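Local coordinates for cell wall mannoprotein 1 (Neosartorya fumigata, PDB 5J5L) that binds arachidonic acid inside an all-helical fold and probably serves as a cell-wall constituent recognised as an antigen by the host, at residues 8-13 with 74-79; 46-51 with 108-113; 82-87 with 141-146. All blocks are in the same frame, centred on the assembly; numbering follows the deposited sequence. Where two conformers were deposited one is given.

Contact 1. Residues 8-13 with 74-79; sequences SDLSTI and LGLKPD
In the interior of the helical bundle, helix 3-26 meets helix 63-89 through a three-residue aliphatic cluster in which Leu76 is inserted between Leu10 and Ile13, one turn apart on the partner. The evidence is in the two methyls of Leu76. Its CD1 touches both neighbours, lying 4.1 Å from Ile13 CG2 and 4.2 Å from Leu10 CD2. The other methyl, CD2, lies against the backbone instead, 4.0 Å from Leu10 O. Both Leu10 and Ile13 meet the leucine at about a right angle, so contact is made by branch ends and not along whole side chains. Ile13 can offer CG2 because that branch stands anti to its backbone N, with chi1 at -68°. No hydrogen bond joins the two segments; they bury 122 Å² between them, and the side-chain contacts are methyl to methyl. Just beyond Leu76 the helix is kinked: Lys77 N bonds Leu74 O, three residues back, and Pro78 has no N-H to give. Asp79 adds a salt bridge from its OD2 to Lys14 NZ of helix 3-26. Around the cluster, Leu10 and Ile13 both rest on Leu117 of helix 100-124, while Ile13 also packs on Leu44 and Ala51 of helix 31-56.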
# COMPACT_ATOMS: atom_id res chain seq x y z
N SER A 8 -10.74 6.50 7.80
CA SER A 8 -11.61 5.96 6.76
C SER A 8 -10.78 5.71 5.49
O SER A 8 -10.93 4.67 4.83
CB SER A 8 -12.77 6.92 6.50
OG SER A 8 -13.62 6.44 5.48
N ASP A 9 -9.90 6.66 5.15
CA ASP A 9 -9.03 6.52 3.98
C ASP A 9 -8.15 5.28 4.09
O ASP A 9 -7.93 4.58 3.11
CB ASP A 9 -8.10 7.72 3.82
CG ASP A 9 -8.80 8.99 3.39
OD1 ASP A 9 -9.96 8.97 2.89
OD2 ASP A 9 -8.13 10.05 3.50
N LEU A 10 -7.58 5.06 5.28
CA LEU A 10 -6.70 3.92 5.49
C LEU A 10 -7.47 2.60 5.41
O LEU A 10 -6.94 1.59 4.94
CB LEU A 10 -5.96 4.04 6.80
CG LEU A 10 -4.91 5.18 6.84
CD1 LEU A 10 -4.42 5.41 8.26
CD2 LEU A 10 -3.76 4.94 5.89
N SER A 11 -8.71 2.61 5.86
CA SER A 11 -9.54 1.40 5.78
C SER A 11 -9.83 1.04 4.32
O SER A 11 -9.82 -0.13 3.94
CB SER A 11 -10.85 1.60 6.52
OG SER A 11 -11.60 0.41 6.59
N THR A 12 -10.11 2.05 3.51
CA THR A 12 -10.36 1.86 2.08
C THR A 12 -9.12 1.24 1.42
O THR A 12 -9.21 0.33 0.60
CB THR A 12 -10.75 3.20 1.43
OG1 THR A 12 -12.02 3.64 1.95
CG2 THR A 12 -10.86 3.07 -0.09
N ILE A 13 -7.95 1.74 1.79
CA ILE A 13 -6.69 1.17 1.31
C ILE A 13 -6.58 -0.31 1.70
O ILE A 13 -6.24 -1.17 0.87
CB ILE A 13 -5.48 1.99 1.80
CG1 ILE A 13 -5.49 3.37 1.13
CG2 ILE A 13 -4.18 1.25 1.54
CD1 ILE A 13 -4.66 4.42 1.85
N LEU A 74 0.26 0.93 10.55
CA LEU A 74 1.05 -0.27 10.86
C LEU A 74 0.26 -1.55 10.62
O LEU A 74 0.83 -2.57 10.24
CB LEU A 74 1.55 -0.24 12.29
CG LEU A 74 2.92 0.41 12.53
CD1 LEU A 74 3.13 1.66 11.68
CD2 LEU A 74 3.07 0.72 14.00
N GLY A 75 -1.05 -1.50 10.86
CA GLY A 75 -1.93 -2.63 10.57
C GLY A 75 -1.97 -3.02 9.12
O GLY A 75 -2.26 -4.18 8.79
N LEU A 76 -1.65 -2.09 8.23
CA LEU A 76 -1.50 -2.43 6.80
C LEU A 76 -0.30 -3.34 6.51
O LEU A 76 -0.30 -4.03 5.50
CB LEU A 76 -1.42 -1.16 5.94
CG LEU A 76 -2.62 -0.21 5.96
CD1 LEU A 76 -2.33 1.07 5.17
CD2 LEU A 76 -3.89 -0.88 5.44
N LYS A 77 0.72 -3.34 7.37
CA LYS A 77 1.99 -3.99 7.05
C LYS A 77 1.81 -5.48 6.70
O LYS A 77 2.26 -5.92 5.63
CB LYS A 77 3.02 -3.80 8.18
CG LYS A 77 4.37 -4.46 7.93
CD LYS A 77 5.11 -4.78 9.22
CE LYS A 77 5.49 -3.52 9.97
NZ LYS A 77 6.29 -3.84 11.19
N PRO A 78 1.15 -6.26 7.58
CA PRO A 78 0.99 -7.68 7.22
C PRO A 78 0.14 -7.89 5.97
O PRO A 78 0.38 -8.84 5.22
CB PRO A 78 0.31 -8.30 8.44
CG PRO A 78 -0.22 -7.17 9.23
CD PRO A 78 0.64 -5.98 8.93
N ASP A 79 -0.83 -7.01 5.72
CA ASP A 79 -1.64 -7.11 4.51
C ASP A 79 -0.80 -6.85 3.27
O ASP A 79 -0.95 -7.52 2.24
CB ASP A 79 -2.83 -6.15 4.55
CG ASP A 79 -3.79 -6.45 5.69
OD1 ASP A 79 -3.73 -7.56 6.27
OD2 ASP A 79 -4.59 -5.57 6.00

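Contact 2. Residues 46-51 with 108-113; sequences SDIDQA and NALQSK. With ACD (arachidonic acid), chain B.
Ile48 overlaps Leu110 and the backbone of Lys113 with two different branches. Its CD1 reaches Leu110 CD2 at 3.8 Å, the two side chains crossing at about a right angle. Its CG2 lies beside the carbonyl of the other helix, 3.4 Å from Lys113 O. That split follows from chi1 of -68°, which sets CG1 beside the backbone N and sends CG2 anti to it. The CD1 end also meets the lipid, 4.0 Å from C20, the terminal methyl of arachidonic acid. Leu110 divides its methyls in a comparable way: CD2 faces the isoleucine, and CD1 packs 3.7 Å from C14 of the ligand.

A polar layer lies beside this apolar one. The aliphatic chain of Lys113 passes obliquely over the carboxylate of Asp49, with CG 3.3 Å from Asp49 OD1, and then bends at its last torsion (chi4 -59°). The bend brings NZ to 2.7 Å from Asp49 OD2, a salt bridge made on the syn lone pair of that oxygen. The second oxygen is engaged as well: a water donates to Asp49 OD1 at 2.7 Å and to Lys113 O at 2.9 Å. Both carboxylate oxygens are thus tied to the same lysine, one directly and one through water, which should limit rotation of the group. The short segment axes run nearly parallel, 14° apart, as expected for two helices pointing the same way in a bundle. Leu110 also packs on Phe144 of helix 127-150. Ile48 and Leu110 are part of the arachidonic acid pocket in this helical bundle of the HsbA family, and the salt bridge stands on the partly exposed side of the contact.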
# COMPACT_ATOMS: atom_id res chain seq x y z
N SER A 46 -4.95 5.57 -6.37
CA SER A 46 -5.77 6.75 -6.15
C SER A 46 -6.10 6.92 -4.66
O SER A 46 -6.07 8.03 -4.13
CB SER A 46 -7.07 6.62 -6.95
OG SER A 46 -7.86 7.79 -6.87
N ASP A 47 -6.46 5.81 -4.02
CA ASP A 47 -6.83 5.82 -2.61
C ASP A 47 -5.65 6.17 -1.70
O ASP A 47 -5.84 6.87 -0.68
CB ASP A 47 -7.47 4.48 -2.22
CG ASP A 47 -8.86 4.27 -2.89
OD1 ASP A 47 -9.51 5.27 -3.28
OD2 ASP A 47 -9.31 3.12 -3.01
N ILE A 48 -4.45 5.73 -2.05
CA ILE A 48 -3.26 6.09 -1.28
C ILE A 48 -3.02 7.60 -1.44
O ILE A 48 -2.77 8.29 -0.46
CB ILE A 48 -2.01 5.29 -1.73
CG1 ILE A 48 -2.15 3.80 -1.37
CG2 ILE A 48 -0.74 5.87 -1.10
CD1 ILE A 48 -1.20 2.88 -2.07
N ASP A 49 -3.09 8.09 -2.67
CA ASP A 49 -2.90 9.51 -2.95
C ASP A 49 -3.96 10.36 -2.24
O ASP A 49 -3.65 11.45 -1.75
CB ASP A 49 -2.90 9.79 -4.45
CG ASP A 49 -1.62 9.32 -5.14
OD1 ASP A 49 -0.63 8.99 -4.43
OD2 ASP A 49 -1.59 9.27 -6.38
N GLN A 50 -5.19 9.84 -2.14
CA GLN A 50 -6.25 10.55 -1.41
C GLN A 50 -5.90 10.67 0.08
O GLN A 50 -6.07 11.74 0.68
CB GLN A 50 -7.60 9.86 -1.60
CG GLN A 50 -8.76 10.53 -0.84
CD GLN A 50 -9.04 11.94 -1.34
OE1 GLN A 50 -8.88 12.91 -0.61
NE2 GLN A 50 -9.45 12.05 -2.60
N ALA A 51 -5.44 9.56 0.66
CA ALA A 51 -5.01 9.54 2.07
C ALA A 51 -3.88 10.56 2.32
O ALA A 51 -3.91 11.30 3.31
CB ALA A 51 -4.57 8.15 2.48
N ASN A 108 6.73 0.08 -8.29
CA ASN A 108 7.47 1.33 -8.08
C ASN A 108 6.54 2.49 -7.75
O ASN A 108 6.84 3.30 -6.85
CB ASN A 108 8.33 1.63 -9.30
CG ASN A 108 9.56 0.77 -9.36
OD1 ASN A 108 10.29 0.64 -8.37
ND2 ASN A 108 9.82 0.17 -10.53
N ALA A 109 5.39 2.58 -8.44
CA ALA A 109 4.38 3.61 -8.14
C ALA A 109 3.84 3.47 -6.74
O ALA A 109 3.72 4.45 -6.00
CB ALA A 109 3.24 3.57 -9.15
N LEU A 110 3.48 2.25 -6.37
CA LEU A 110 2.91 2.00 -5.05
C LEU A 110 3.90 2.29 -3.92
O LEU A 110 3.51 2.85 -2.89
CB LEU A 110 2.41 0.57 -4.96
CG LEU A 110 1.12 0.31 -5.75
CD1 LEU A 110 0.95 -1.19 -5.96
CD2 LEU A 110 -0.11 0.91 -5.09
N GLN A 111 5.16 1.91 -4.12
CA GLN A 111 6.17 2.22 -3.12
C GLN A 111 6.29 3.74 -2.98
O GLN A 111 6.32 4.25 -1.86
CB GLN A 111 7.53 1.61 -3.44
CG GLN A 111 8.50 1.90 -2.31
CD GLN A 111 9.80 1.15 -2.39
OE1 GLN A 111 10.23 0.70 -3.44
NE2 GLN A 111 10.46 1.04 -1.25
N SER A 112 6.41 4.46 -4.09
CA SER A 112 6.53 5.92 -4.04
C SER A 112 5.36 6.56 -3.31
O SER A 112 5.53 7.44 -2.43
CB SER A 112 6.64 6.49 -5.45
OG SER A 112 6.78 7.90 -5.42
N LYS A 113 4.16 6.13 -3.68
CA LYS A 113 2.94 6.71 -3.13
C LYS A 113 2.76 6.35 -1.65
O LYS A 113 2.34 7.19 -0.85
CB LYS A 113 1.72 6.31 -3.97
CG LYS A 113 1.72 6.90 -5.37
CD LYS A 113 0.57 6.36 -6.21
CE LYS A 113 0.66 6.90 -7.63
NZ LYS A 113 0.61 8.38 -7.68
C1 ACD B . -3.62 -10.60 -11.48
C2 ACD B . -2.56 -9.53 -11.66
C3 ACD B . -1.38 -10.11 -12.41
C4 ACD B . -0.45 -8.99 -12.89
C5 ACD B . -1.23 -7.96 -13.68
C6 ACD B . -1.33 -6.65 -13.37
C7 ACD B . -0.61 -6.00 -12.22
C8 ACD B . -1.52 -5.69 -11.05
C9 ACD B . -1.14 -5.77 -9.76
C10 ACD B . 0.22 -6.23 -9.27
C11 ACD B . 1.11 -5.06 -8.95
C12 ACD B . 1.58 -4.73 -7.74
C13 ACD B . 1.30 -5.44 -6.42
C14 ACD B . 0.06 -4.77 -5.85
C15 ACD B . -0.18 -4.59 -4.55
C16 ACD B . 0.76 -5.03 -3.47
C17 ACD B . 0.43 -4.29 -2.18
C18 ACD B . 0.76 -2.81 -2.28
C19 ACD B . 0.57 -2.12 -0.95
C20 ACD B . 0.26 -0.65 -1.06
O1 ACD B . -3.52 -11.28 -10.45
O2 ACD B . -4.54 -10.73 -12.31
O HOH W 1 0.71 9.29 -2.08

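Contact 3. Residues 82-87 with 141-146; sequences TSLDAI and DAAFSS. With ACD (arachidonic acid), chain B.
Along 82-87, Leu84 carries the contact with Ala143 and Phe144, while Ser83 before it and Ile87 after it turn to the bound lipid. Ser83 places OG 3.6 Å from C16 of arachidonic acid; the hydroxyl also makes a weak hydrogen bond with Thr21 OG1 of helix 3-26. Its distance from a hydrocarbon carbon marks this as van der Waals contact with the ligand. Leu84 comes next and uses each methyl for a separate task. CD1 meets Ala143, 3.7 Å from both its CB and its carbonyl C, and lies over one face of the Phe144 ring. CD2 lies 4.4 Å from Phe144 CD1, and at the same time sits 3.8 Å from C16 of the lipid. One leucine therefore spans helix 127-150 and the acyl chain.

The setting is a lipid-binding helical bundle, with helices 63-89 and 127-150 supplying adjacent parts of the pocket wall. Phe144 belongs to that wall: although its CB leaves the backbone away from 82-87, the ring swings back, and CZ stands 3.9 Å from C19 near the methyl end of the ligand. Gln111 and Thr114 of helix 100-124 also pack against Phe144. Farther along, Ile87 turns CG1 anti to its backbone N (chi1 -174°), and chi2 of 64° then places CD1 4.0 Å from C3, close to the carboxylate end. Its CG2 lies instead 4.2 Å from C13, so the two branches touch distant portions of the fatty acid. On the facing segment, Ser145 OG donates to Asp141 O at 2.9 Å from 37° outside the carbonyl plane, and Ser145 N bonds the same oxygen from the opposite face.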
# COMPACT_ATOMS: atom_id res chain seq x y z
N THR A 82 1.55 -9.85 2.76
CA THR A 82 0.75 -10.96 2.21
C THR A 82 0.46 -10.74 0.72
O THR A 82 0.57 -11.66 -0.10
CB THR A 82 -0.56 -11.13 3.02
OG1 THR A 82 -0.25 -11.54 4.36
CG2 THR A 82 -1.48 -12.19 2.38
N SER A 83 0.10 -9.51 0.36
CA SER A 83 -0.25 -9.18 -1.02
C SER A 83 0.96 -9.29 -1.93
O SER A 83 0.88 -9.90 -3.03
CB SER A 83 -0.87 -7.77 -1.09
OG SER A 83 -1.52 -7.54 -2.33
N LEU A 84 2.09 -8.76 -1.48
CA LEU A 84 3.33 -8.86 -2.23
C LEU A 84 3.76 -10.32 -2.39
O LEU A 84 4.17 -10.73 -3.49
CB LEU A 84 4.42 -8.04 -1.56
CG LEU A 84 4.22 -6.52 -1.67
CD1 LEU A 84 5.20 -5.79 -0.78
CD2 LEU A 84 4.35 -6.07 -3.12
N ASP A 85 3.63 -11.11 -1.32
CA ASP A 85 3.94 -12.54 -1.40
C ASP A 85 3.08 -13.22 -2.47
O ASP A 85 3.55 -14.07 -3.21
CB ASP A 85 3.70 -13.26 -0.06
CG ASP A 85 4.78 -12.95 1.00
OD1 ASP A 85 5.85 -12.43 0.64
OD2 ASP A 85 4.56 -13.25 2.20
N ALA A 86 1.82 -12.82 -2.53
CA ALA A 86 0.86 -13.45 -3.45
C ALA A 86 1.16 -13.20 -4.91
O ALA A 86 1.04 -14.11 -5.73
CB ALA A 86 -0.55 -12.99 -3.12
N ILE A 87 1.55 -11.97 -5.26
CA ILE A 87 1.94 -11.67 -6.64
C ILE A 87 3.30 -12.31 -6.99
O ILE A 87 3.47 -12.86 -8.09
CB ILE A 87 1.89 -10.16 -6.98
CG1 ILE A 87 2.16 -9.94 -8.48
CG2 ILE A 87 2.85 -9.33 -6.17
CD1 ILE A 87 1.13 -10.54 -9.39
N ASP A 141 8.91 -0.82 3.09
CA ASP A 141 9.87 -0.56 2.01
C ASP A 141 10.76 -1.78 1.68
O ASP A 141 11.04 -2.05 0.52
CB ASP A 141 10.74 0.66 2.33
CG ASP A 141 9.99 1.97 2.20
OD1 ASP A 141 9.03 2.06 1.41
OD2 ASP A 141 10.37 2.93 2.92
N ALA A 142 11.19 -2.50 2.70
CA ALA A 142 11.95 -3.73 2.50
C ALA A 142 11.16 -4.75 1.68
O ALA A 142 11.69 -5.40 0.80
CB ALA A 142 12.35 -4.34 3.83
N ALA A 143 9.87 -4.89 2.01
CA ALA A 143 9.02 -5.83 1.29
C ALA A 143 8.84 -5.44 -0.18
O ALA A 143 8.93 -6.29 -1.07
CB ALA A 143 7.67 -5.97 1.99
N PHE A 144 8.61 -4.15 -0.43
CA PHE A 144 8.56 -3.64 -1.80
C PHE A 144 9.87 -3.93 -2.54
O PHE A 144 9.86 -4.37 -3.69
CB PHE A 144 8.30 -2.12 -1.81
CG PHE A 144 6.85 -1.74 -1.80
CD1 PHE A 144 6.01 -2.04 -2.87
CD2 PHE A 144 6.34 -1.00 -0.74
CE1 PHE A 144 4.69 -1.66 -2.86
CE2 PHE A 144 5.00 -0.61 -0.73
CZ PHE A 144 4.18 -0.95 -1.78
N SER A 145 11.00 -3.67 -1.89
CA SER A 145 12.32 -3.86 -2.53
C SER A 145 12.50 -5.31 -2.95
O SER A 145 13.02 -5.60 -4.01
CB SER A 145 13.46 -3.45 -1.62
OG SER A 145 13.35 -2.07 -1.26
N SER A 146 12.07 -6.24 -2.10
CA SER A 146 12.18 -7.65 -2.43
C SER A 146 11.31 -8.00 -3.66
O SER A 146 11.77 -8.64 -4.60
CB SER A 146 11.82 -8.49 -1.19
OG SER A 146 11.89 -9.87 -1.47
C1 ACD B . -3.62 -10.60 -11.48
C2 ACD B . -2.56 -9.53 -11.66
C3 ACD B . -1.38 -10.11 -12.41
C4 ACD B . -0.45 -8.99 -12.89
C5 ACD B . -1.23 -7.96 -13.68
C6 ACD B . -1.33 -6.65 -13.37
C7 ACD B . -0.61 -6.00 -12.22
C8 ACD B . -1.52 -5.69 -11.05
C9 ACD B . -1.14 -5.77 -9.76
C10 ACD B . 0.22 -6.23 -9.27
C11 ACD B . 1.11 -5.06 -8.95
C12 ACD B . 1.58 -4.73 -7.74
C13 ACD B . 1.30 -5.44 -6.42
C14 ACD B . 0.06 -4.77 -5.85
C15 ACD B . -0.18 -4.59 -4.55
C16 ACD B . 0.76 -5.03 -3.47
C17 ACD B . 0.43 -4.29 -2.18
C18 ACD B . 0.76 -2.81 -2.28
C19 ACD B . 0.57 -2.12 -0.95
C20 ACD B . 0.26 -0.65 -1.06
O1 ACD B . -3.52 -11.28 -10.45
O2 ACD B . -4.54 -10.73 -12.31

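From the N terminus, helix 3-26 supplies the first half of contact 1, whose loop closes on helix 63-89 at 74-79. Contact 2 starts inside that loop, at 46-51, and closes beyond it at 108-113, so contacts 1 and 2 cross. Contact 3 leaves helix 63-89 at 82-87, just after contact 1 has closed, and ends at 141-146; it follows contact 1 in series and crosses contact 2. The crossing contacts also touch directly: Thr12 CG2 packs on Asp47 OD2 at 3.3 Å, and Gln111 NE2 probably hydrogen-bonds Asp141 OD1 at 3.2 Å. Together the contacts join five helices, with arachidonic acid touched by both contacts 2 and 3.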